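Local coordinates for pseudoazurin (Blue copper protein) (Sinorhizobium meliloti, PDB 3TU6) that binds one copper ion in a cupredoxin beta barrel and probably carries electrons in the periplasm, at residues R26-P29 and G30-V33; Y78-A81 and P82-G85; K107-G110 and K111-A114. One frame throughout, in Å; residues are numbered along the deposited sequence.

How the contacts relate
Contacts 1 and 2 both reach the beta barrel but lie on opposite sides of the chain's centre, about 22 Å apart between centres, whereas contacts 2 and 3 are neighbours about 10 Å apart. Contact 1, partly buried, closes a turn between strands 19-27 and 32-36 with a carboxylate and backbone amides. Contact 2, at the surface, leaves strand 74-79 and is built on metal coordination, with a weak backbone hydrogen bond beside it. Contact 3, partly buried, carries no metal and opens helix 112-125, held by a serine hydroxyl. The last two touch: Gly85 O lies 2.9 Å from Lys111 N, a probable hydrogen bond, and Val84 packs on Ser112 and Pro109.

Contact 1: R26-P29 and G30-V33; sequences RAQP and GDTV
Gln28 and Asp31 stand at the two ends of a type II beta turn. Gly30 is its third residue, and its phi of 101° would drive a beta carbon into Pro29 O, which explains the glycine. Asp31 then closes the turn twice. Its backbone N donates to Gln28 O at 3.1 Å, and its carboxylate reaches back, OD2 accepting from Gln28 N at 2.8 Å. That second bond is nearly straight at hydrogen (164°), yet the amide meets OD2 from above the carboxylate plane. CG of Asp31 lies beside its own backbone N and anti to the carbonyl carbon (chi1 -68°), a setting that directs the carboxylate back to Gln28 N. Ala27 CB packs against OD2 at 3.7 Å. OD1 accepts from a water that also donates, at 2.7 Å, to Pro29 O, and from Glu2 N, which ties the turn to the N-terminal segment just ahead of strand 3-9. Thr32 and Val33 then carry the chain into strand 32-36, Val33 turning inward onto Val6 and Ile92. The arrangement is a type II beta turn, with an aspartate carboxylate bonded back to its first residue, connecting strands 19-27 and 32-36 of the cupredoxin barrel.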
loop_
_atom_site.group_PDB
_atom_site.type_symbol
_atom_site.label_atom_id
_atom_site.label_comp_id
_atom_site.label_asym_id
_atom_site.label_seq_id
_atom_site.Cartn_x
_atom_site.Cartn_y
_atom_site.Cartn_z
ATOM N N ARG A 26 -5.670 -5.558 5.822
ATOM C CA ARG A 26 -5.771 -5.482 7.279
ATOM C C ARG A 26 -5.067 -6.683 7.900
ATOM O O ARG A 26 -5.601 -7.792 7.910
ATOM C CB ARG A 26 -7.237 -5.420 7.725
ATOM C CG ARG A 26 -8.041 -4.272 7.118
ATOM C CD ARG A 26 -7.428 -2.903 7.404
ATOM N NE ARG A 26 -7.356 -2.602 8.836
ATOM C CZ ARG A 26 -8.233 -1.857 9.514
ATOM N NH1 ARG A 26 -8.053 -1.657 10.815
ATOM N NH2 ARG A 26 -9.285 -1.307 8.915
ATOM N N ALA A 27 -3.861 -6.446 8.410
ATOM C CA ALA A 27 -3.020 -7.503 8.964
ATOM C C ALA A 27 -2.760 -7.280 10.448
ATOM O O ALA A 27 -3.127 -6.247 11.009
ATOM C CB ALA A 27 -1.704 -7.564 8.208
ATOM N N GLN A 28 -2.129 -8.270 11.071
ATOM C CA GLN A 28 -1.683 -8.175 12.457
ATOM C C GLN A 28 -0.157 -8.156 12.489
ATOM O O GLN A 28 0.483 -8.601 11.532
ATOM C CB GLN A 28 -2.209 -9.360 13.269
ATOM C CG GLN A 28 -3.729 -9.431 13.354
ATOM C CD GLN A 28 -4.338 -8.209 14.017
ATOM O OE1 GLN A 28 -3.834 -7.720 15.029
ATOM N NE2 GLN A 28 -5.427 -7.709 13.449
ATOM N N PRO A 29 0.431 -7.635 13.582
ATOM C CA PRO A 29 1.886 -7.629 13.738
ATOM C C PRO A 29 2.517 -9.009 13.521
ATOM O O PRO A 29 2.103 -9.985 14.148
ATOM C CB PRO A 29 2.074 -7.170 15.185
ATOM C CG PRO A 29 0.901 -6.306 15.450
ATOM C CD PRO A 29 -0.236 -6.911 14.681
ATOM N N GLY A 30 3.498 -9.079 12.625
ATOM C CA GLY A 30 4.196 -10.330 12.328
ATOM C C GLY A 30 3.746 -11.017 11.050
ATOM O O GLY A 30 4.402 -11.953 10.590
ATOM N N ASP A 31 2.632 -10.561 10.476
ATOM C CA ASP A 31 2.127 -11.105 9.211
ATOM C C ASP A 31 2.986 -10.633 8.038
ATOM O O ASP A 31 3.769 -9.689 8.170
ATOM C CB ASP A 31 0.671 -10.680 8.977
ATOM C CG ASP A 31 -0.303 -11.315 9.962
ATOM O OD1 ASP A 31 0.042 -12.333 10.601
ATOM O OD2 ASP A 31 -1.434 -10.796 10.085
ATOM N N THR A 32 2.831 -11.299 6.894
ATOM C CA THR A 32 3.526 -10.919 5.665
ATOM C C THR A 32 2.540 -10.601 4.545
ATOM O O THR A 32 1.431 -11.139 4.509
ATOM C CB THR A 32 4.472 -12.036 5.172
ATOM O OG1 THR A 32 3.713 -13.206 4.841
ATOM C CG2 THR A 32 5.505 -12.380 6.236
ATOM N N VAL A 33 2.960 -9.721 3.639
ATOM C CA VAL A 33 2.204 -9.408 2.431
ATOM C C VAL A 33 3.104 -9.608 1.213
ATOM O O VAL A 33 4.187 -9.028 1.135
ATOM C CB VAL A 33 1.672 -7.958 2.449
ATOM C CG1 VAL A 33 1.135 -7.560 1.078
ATOM C CG2 VAL A 33 0.597 -7.802 3.508
HETATM O O HOH W 1 1.683 -12.433 13.009
#

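Contact 2: Y78-A81 and P82-G85; sequences YQCA and PHVG. With CU (copper (II) ion), chain B.
Cys80 and His83 meet at the copper ion, in the loop between strands 74-79 and 89-94 that supplies three of the four ligands of the cupredoxin type 1 site. Followed outward, the cysteine begins with CB, 3.3 Å from the metal and not bonded to it. SG stands anti to the backbone N (chi1 173°), a setting that carries it off the strand end to the ion. There it binds copper at 2.2 Å, a short thiolate bond of the kind expected in blue copper proteins. The same sulfur lies beside the imidazole, approaching it obliquely, and has Pro82 CD 3.6 Å away, so the proline ring packs against one side of the ligand.

His83 completes the local pair through ND1, leaving NE2 on the far side of its ring from the metal. Over one face of the imidazole, above its centre, sits CB of Pro82. His42 and Met88 bring the remaining two ligands, and the His42 ring meets that of His83 with their planes at about 55°.

The bend is spanned by a weak backbone bond from His83 N to Cys80 O, at 3.2 Å. Ala81 N, meanwhile, is bonded to Asn43 OD1, which joins this loop to the one carrying His42. Farther from the metal, Val84 CG1 rests near Ala81 O, while CG2 reaches the strand end at Gln79, touching OE1 and CB. The imidazole nitrogen that holds the copper, His83 ND1, lies 2.1 Å from the ion and 3.4 Å from Cys80 SG.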
loop_
_atom_site.group_PDB
_atom_site.type_symbol
_atom_site.label_atom_id
_atom_site.label_comp_id
_atom_site.label_asym_id
_atom_site.label_seq_id
_atom_site.Cartn_x
_atom_site.Cartn_y
_atom_site.Cartn_z
ATOM N N TYR A 78 2.345 2.646 0.598
ATOM C CA TYR A 78 3.284 2.249 -0.452
ATOM C C TYR A 78 2.750 2.643 -1.829
ATOM O O TYR A 78 1.570 2.972 -1.976
ATOM C CB TYR A 78 3.554 0.743 -0.380
ATOM C CG TYR A 78 2.363 -0.128 -0.718
ATOM C CD1 TYR A 78 2.108 -0.506 -2.032
ATOM C CD2 TYR A 78 1.496 -0.578 0.275
ATOM C CE1 TYR A 78 1.021 -1.296 -2.353
ATOM C CE2 TYR A 78 0.405 -1.382 -0.036
ATOM C CZ TYR A 78 0.174 -1.738 -1.353
ATOM O OH TYR A 78 -0.899 -2.532 -1.678
ATOM N N GLN A 79 3.622 2.598 -2.834
ATOM C CA GLN A 79 3.283 3.086 -4.169
ATOM C C GLN A 79 3.892 2.245 -5.283
ATOM O O GLN A 79 4.805 1.451 -5.051
ATOM C CB GLN A 79 3.766 4.531 -4.327
ATOM C CG GLN A 79 5.288 4.690 -4.296
ATOM C CD GLN A 79 5.737 6.121 -4.526
ATOM O OE1 GLN A 79 5.166 7.062 -3.974
ATOM N NE2 GLN A 79 6.772 6.290 -5.341
ATOM N N CYS A 80 3.369 2.439 -6.491
ATOM C CA CYS A 80 4.008 1.975 -7.716
ATOM C C CYS A 80 4.659 3.187 -8.370
ATOM O O CYS A 80 3.968 4.132 -8.745
ATOM C CB CYS A 80 2.979 1.361 -8.666
ATOM S SG CYS A 80 3.637 0.939 -10.294
ATOM N N ALA A 81 5.983 3.161 -8.506
ATOM C CA ALA A 81 6.730 4.318 -9.013
ATOM C C ALA A 81 6.280 4.761 -10.412
ATOM O O ALA A 81 6.042 5.950 -10.632
ATOM C CB ALA A 81 8.234 4.042 -8.992
ATOM N N PRO A 82 6.167 3.814 -11.362
ATOM C CA PRO A 82 5.662 4.170 -12.692
ATOM C C PRO A 82 4.275 4.824 -12.723
ATOM O O PRO A 82 4.045 5.720 -13.536
ATOM C CB PRO A 82 5.626 2.823 -13.419
ATOM C CG PRO A 82 6.703 2.035 -12.788
ATOM C CD PRO A 82 6.751 2.458 -11.349
ATOM N N HIS A 83 3.368 4.389 -11.849
ATOM C CA HIS A 83 1.965 4.803 -11.927
ATOM C C HIS A 83 1.443 5.554 -10.694
ATOM O O HIS A 83 0.233 5.743 -10.561
ATOM C CB HIS A 83 1.083 3.582 -12.203
ATOM C CG HIS A 83 1.535 2.766 -13.375
ATOM N ND1 HIS A 83 2.003 1.475 -13.247
ATOM C CD2 HIS A 83 1.607 3.062 -14.693
ATOM C CE1 HIS A 83 2.332 1.009 -14.439
ATOM N NE2 HIS A 83 2.103 1.952 -15.333
ATOM N N VAL A 84 2.335 5.997 -9.808
ATOM C CA VAL A 84 1.904 6.718 -8.604
ATOM C C VAL A 84 1.131 7.989 -8.965
ATOM O O VAL A 84 0.104 8.284 -8.353
ATOM C CB VAL A 84 3.078 7.068 -7.651
ATOM C CG1 VAL A 84 4.123 7.934 -8.345
ATOM C CG2 VAL A 84 2.549 7.757 -6.394
ATOM N N GLY A 85 1.608 8.716 -9.973
ATOM C CA GLY A 85 0.935 9.923 -10.449
ATOM C C GLY A 85 -0.450 9.658 -11.017
ATOM O O GLY A 85 -1.302 10.547 -11.018
HETATM CU CU CU B . 1.892 0.302 -11.542
#

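Contact 3: K107-G110 and K111-A114; sequences KYPG and KSKA
Pro109 O is gripped twice by Ser112. The hydroxyl OG donates to it at 2.6 Å, coming from above the carbonyl plane, and Ser112 N adds a weak bond of 3.4 Å. The hydroxyl is turned into this position by a chi1 of 64°, which sets OG between the backbone N and the carbonyl carbon. There it also lies 3.3 Å from Pro109 CD, and Tyr108 CB lies 3.6 Å from OG. The backbone bond belongs to a type II' beta turn from Pro109 to Ser112, and the hydroxyl reinforces it. The first central position is Gly110, with the positive phi (64°) that glycine favours; the turn leads directly into helix 112-125, where Tyr108 and Ser112 both pack on Ile89 of strand 89-94. A water accepts from Ala114 N at 3.1 Å and donates to Gly110 O, linking the turn to the start of the helix. With an alanine here in place of Ser112 the hydroxyl bond is gone, and Pro109 O would probably keep just the weak bond from the backbone N across the turn. Lys113 packs on Tyr108 CB: its CA is 3.7 Å from that atom, and the chain, bent at chi2 (57°), brings CD to 4.0 Å from the same CB. The Tyr108 side chain also touches Ala116 and Phe120 of the helix, and its OH bonds to Val103 O.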
loop_
_atom_site.group_PDB
_atom_site.type_symbol
_atom_site.label_atom_id
_atom_site.label_comp_id
_atom_site.label_asym_id
_atom_site.label_seq_id
_atom_site.Cartn_x
_atom_site.Cartn_y
_atom_site.Cartn_z
ATOM N N LYS A 107 3.710 13.385 1.191
ATOM C CA LYS A 107 3.544 13.866 -0.179
ATOM C C LYS A 107 2.803 12.850 -1.048
ATOM O O LYS A 107 3.274 11.727 -1.241
ATOM C CB LYS A 107 4.908 14.178 -0.805
ATOM N N TYR A 108 1.641 13.256 -1.560
ATOM C CA TYR A 108 0.861 12.441 -2.490
ATOM C C TYR A 108 0.753 13.164 -3.833
ATOM O O TYR A 108 -0.126 14.010 -4.015
ATOM C CB TYR A 108 -0.533 12.166 -1.923
ATOM C CG TYR A 108 -0.527 11.284 -0.696
ATOM C CD1 TYR A 108 -0.363 9.908 -0.809
ATOM C CD2 TYR A 108 -0.684 11.824 0.579
ATOM C CE1 TYR A 108 -0.353 9.090 0.313
ATOM C CE2 TYR A 108 -0.678 11.015 1.707
ATOM C CZ TYR A 108 -0.509 9.649 1.567
ATOM O OH TYR A 108 -0.499 8.840 2.680
ATOM N N PRO A 109 1.653 12.839 -4.781
ATOM C CA PRO A 109 1.697 13.546 -6.057
ATOM C C PRO A 109 0.629 13.082 -7.043
ATOM O O PRO A 109 0.323 11.891 -7.114
ATOM C CB PRO A 109 3.088 13.199 -6.592
ATOM C CG PRO A 109 3.355 11.848 -6.055
ATOM C CD PRO A 109 2.680 11.780 -4.710
ATOM N N GLY A 110 0.074 14.024 -7.800
ATOM C CA GLY A 110 -0.895 13.707 -8.842
ATOM C C GLY A 110 -2.176 13.105 -8.293
ATOM O O GLY A 110 -2.725 13.593 -7.302
ATOM N N LYS A 111 -2.634 12.029 -8.927
ATOM C CA LYS A 111 -3.913 11.403 -8.580
ATOM C C LYS A 111 -3.862 10.530 -7.320
ATOM O O LYS A 111 -4.909 10.087 -6.841
ATOM C CB LYS A 111 -4.435 10.582 -9.763
ATOM C CG LYS A 111 -4.745 11.417 -10.997
ATOM C CD LYS A 111 -5.419 10.590 -12.078
ATOM C CE LYS A 111 -5.879 11.461 -13.232
ATOM N NZ LYS A 111 -6.634 10.683 -14.252
ATOM N N SER A 112 -2.665 10.289 -6.783
ATOM C CA SER A 112 -2.518 9.526 -5.536
ATOM C C SER A 112 -3.098 10.246 -4.315
ATOM O O SER A 112 -3.351 9.613 -3.289
ATOM C CB SER A 112 -1.047 9.181 -5.273
ATOM O OG SER A 112 -0.268 10.345 -5.069
ATOM N N LYS A 113 -3.295 11.561 -4.421
ATOM C CA LYS A 113 -3.936 12.333 -3.355
ATOM C C LYS A 113 -5.400 11.922 -3.186
ATOM O O LYS A 113 -5.858 11.696 -2.066
ATOM C CB LYS A 113 -3.832 13.838 -3.634
ATOM C CG LYS A 113 -4.406 14.743 -2.538
ATOM C CD LYS A 113 -3.762 14.485 -1.178
ATOM C CE LYS A 113 -4.224 15.491 -0.138
ATOM N NZ LYS A 113 -3.675 15.176 1.211
ATOM N N ALA A 114 -6.124 11.826 -4.299
ATOM C CA ALA A 114 -7.510 11.352 -4.286
ATOM C C ALA A 114 -7.584 9.870 -3.907
ATOM O O ALA A 114 -8.514 9.444 -3.220
ATOM C CB ALA A 114 -8.166 11.587 -5.640
HETATM O O HOH W 2 -5.692 13.794 -6.695
#